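Local coordinates for esterase family protein (Staphylococcus aureus, PDB 7L0A) that probably hydrolyses S-formylglutathione to formate and glutathione, acting as a serine esterase of the esterase D family, at residues B[79-84]-B[104-109]. Numbering follows the deposited sequence.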
loop_
_atom_site.group_PDB
_atom_site.type_symbol
_atom_site.label_atom_id
_atom_site.label_comp_id
_atom_site.label_asym_id
_atom_site.label_seq_id
_atom_site.Cartn_x
_atom_site.Cartn_y
_atom_site.Cartn_z
ATOM N N ALA B 79 7.363 9.978 -5.004
ATOM C CA ALA B 79 6.289 9.301 -4.292
ATOM C C ALA B 79 5.246 10.342 -3.877
ATOM O O ALA B 79 5.590 11.434 -3.403
ATOM C CB ALA B 79 6.803 8.587 -3.044
ATOM N N VAL B 80 3.973 10.000 -3.992
ATOM C CA VAL B 80 2.902 10.888 -3.524
ATOM C C VAL B 80 1.939 10.126 -2.620
ATOM O O VAL B 80 1.492 9.014 -2.946
ATOM C CB VAL B 80 2.145 11.543 -4.700
ATOM C CG1 VAL B 80 1.170 12.611 -4.160
ATOM C CG2 VAL B 80 3.103 12.205 -5.659
ATOM N N ILE B 81 1.608 10.742 -1.477
ATOM C CA ILE B 81 0.699 10.192 -0.478
ATOM C C ILE B 81 -0.554 11.049 -0.503
ATOM O O ILE B 81 -0.485 12.265 -0.276
ATOM C CB ILE B 81 1.340 10.220 0.934
ATOM C CG1 ILE B 81 2.801 9.829 0.885
ATOM C CG2 ILE B 81 0.501 9.420 1.925
ATOM C CD1 ILE B 81 3.039 8.382 0.418
ATOM N N MET B 82 -1.706 10.429 -0.756
ATOM C CA MET B 82 -2.979 11.135 -0.832
ATOM C C MET B 82 -3.935 10.515 0.178
ATOM O O MET B 82 -4.662 9.568 -0.152
ATOM C CB MET B 82 -3.522 11.052 -2.274
ATOM C CG MET B 82 -2.736 11.951 -3.249
ATOM S SD MET B 82 -2.792 11.472 -5.010
ATOM C CE MET B 82 -1.723 10.062 -4.990
ATOM N N PRO B 83 -4.017 11.046 1.390
ATOM C CA PRO B 83 -4.957 10.490 2.361
ATOM C C PRO B 83 -6.366 10.993 2.160
ATOM O O PRO B 83 -6.597 12.131 1.737
ATOM C CB PRO B 83 -4.426 11.000 3.714
ATOM C CG PRO B 83 -3.724 12.270 3.374
ATOM C CD PRO B 83 -3.115 12.049 1.986
ATOM N N ASN B 84 -7.325 10.135 2.512
ATOM C CA ASN B 84 -8.693 10.609 2.650
ATOM C C ASN B 84 -8.821 11.489 3.894
ATOM O O ASN B 84 -8.303 11.162 4.960
ATOM C CB ASN B 84 -9.671 9.455 2.793
ATOM C CG ASN B 84 -11.090 9.922 2.966
ATOM O OD1 ASN B 84 -11.713 10.420 2.029
ATOM N ND2 ASN B 84 -11.605 9.818 4.198
ATOM N N LEU B 104 -0.409 13.737 10.529
ATOM C CA LEU B 104 0.907 13.354 11.037
ATOM C C LEU B 104 0.993 11.845 11.240
ATOM O O LEU B 104 2.062 11.256 11.063
ATOM C CB LEU B 104 1.225 14.124 12.312
ATOM C CG LEU B 104 1.451 15.609 12.046
ATOM C CD1 LEU B 104 1.638 16.329 13.365
ATOM C CD2 LEU B 104 2.646 15.877 11.156
ATOM N N GLU B 105 -0.119 11.202 11.598
ATOM C CA GLU B 105 -0.159 9.745 11.651
ATOM C C GLU B 105 0.081 9.147 10.272
ATOM O O GLU B 105 0.857 8.190 10.135
ATOM C CB GLU B 105 -1.504 9.283 12.207
ATOM C CG GLU B 105 -1.745 7.776 11.983
ATOM C CD GLU B 105 -3.157 7.357 12.310
ATOM O OE1 GLU B 105 -3.898 7.057 11.390
ATOM O OE2 GLU B 105 -3.544 7.424 13.522
ATOM N N VAL B 106 -0.593 9.675 9.243
ATOM C CA VAL B 106 -0.390 9.153 7.891
ATOM C C VAL B 106 1.084 9.276 7.518
ATOM O O VAL B 106 1.700 8.328 7.003
ATOM C CB VAL B 106 -1.289 9.870 6.868
ATOM C CG1 VAL B 106 -0.936 9.432 5.473
ATOM C CG2 VAL B 106 -2.754 9.583 7.155
ATOM N N TYR B 107 1.666 10.449 7.780
ATOM C CA TYR B 107 3.078 10.675 7.509
ATOM C C TYR B 107 3.933 9.600 8.175
ATOM O O TYR B 107 4.772 8.957 7.521
ATOM C CB TYR B 107 3.498 12.076 7.989
ATOM C CG TYR B 107 4.953 12.381 7.709
ATOM C CD1 TYR B 107 5.970 11.860 8.516
ATOM C CD2 TYR B 107 5.321 13.173 6.628
ATOM C CE1 TYR B 107 7.318 12.103 8.204
ATOM C CE2 TYR B 107 6.652 13.448 6.342
ATOM C CZ TYR B 107 7.643 12.908 7.121
ATOM O OH TYR B 107 8.974 13.150 6.820
ATOM N N ASP B 108 3.719 9.381 9.471
ATOM C CA ASP B 108 4.545 8.438 10.212
ATOM C C ASP B 108 4.359 7.022 9.674
ATOM O O ASP B 108 5.341 6.303 9.457
ATOM C CB ASP B 108 4.210 8.512 11.699
ATOM C CG ASP B 108 4.780 9.754 12.379
ATOM O OD1 ASP B 108 5.596 10.483 11.766
ATOM O OD2 ASP B 108 4.397 9.993 13.549
ATOM N N TYR B 109 3.102 6.609 9.446
ATOM C CA TYR B 109 2.799 5.248 9.013
ATOM C C TYR B 109 3.443 4.939 7.659
ATOM O O TYR B 109 4.123 3.918 7.487
ATOM C CB TYR B 109 1.273 5.084 8.963
ATOM C CG TYR B 109 0.702 3.752 8.547
ATOM C CD1 TYR B 109 1.192 2.546 9.054
ATOM C CD2 TYR B 109 -0.374 3.703 7.680
ATOM C CE1 TYR B 109 0.656 1.340 8.678
ATOM C CE2 TYR B 109 -0.920 2.497 7.290
ATOM C CZ TYR B 109 -0.405 1.319 7.817
ATOM O OH TYR B 109 -0.973 0.115 7.433
#
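Ile81 and Pro83 rest on Val106, two alternate positions on one face of the strand sharing a single valine on the helix. Ile81 leads with its methyl branch: CG2 stands anti to the backbone N and reaches CG1 of Val106 at 3.8 Å, ordinary van der Waals contact, the two side chains slipping past one another in opposite directions. Val110, one helical turn beyond Val106, also packs on this isoleucine. A beta-branched residue suits the strand here, offering a methyl to the helix while its backbone hydrogen-bonds to Leu50 and Leu52 of the adjacent parallel strand. Met82 points its side chain away from the helix, as strand alternation demands. Pro83 turns back toward it, and its ring carbon CB comes to 4.1 Å from CG2 of Val106. The compact, apolar pyrrolidine ring fits this buried place close to the strand's end, where Tyr102 and Ile103 of the same helix also touch it. Valine serves well as the shared partner: with its CG1 anti to the backbone N (chi1 173°), CG1 is directed to Ile81 and CG2 to Pro83, and the two methyls of the fork, one for each partner, let a short side chain serve both. Met51 of the neighbouring strand touches Pro83 and Val106 alike, extending the apolar layer to the next strand. Between 79-84 and 104-109 the contact consists of aliphatic carbons and lies away from the predicted Ser129-Asp213-His242 charge relay; it is the sheet-against-helix packing of the alpha/beta-hydrolase fold.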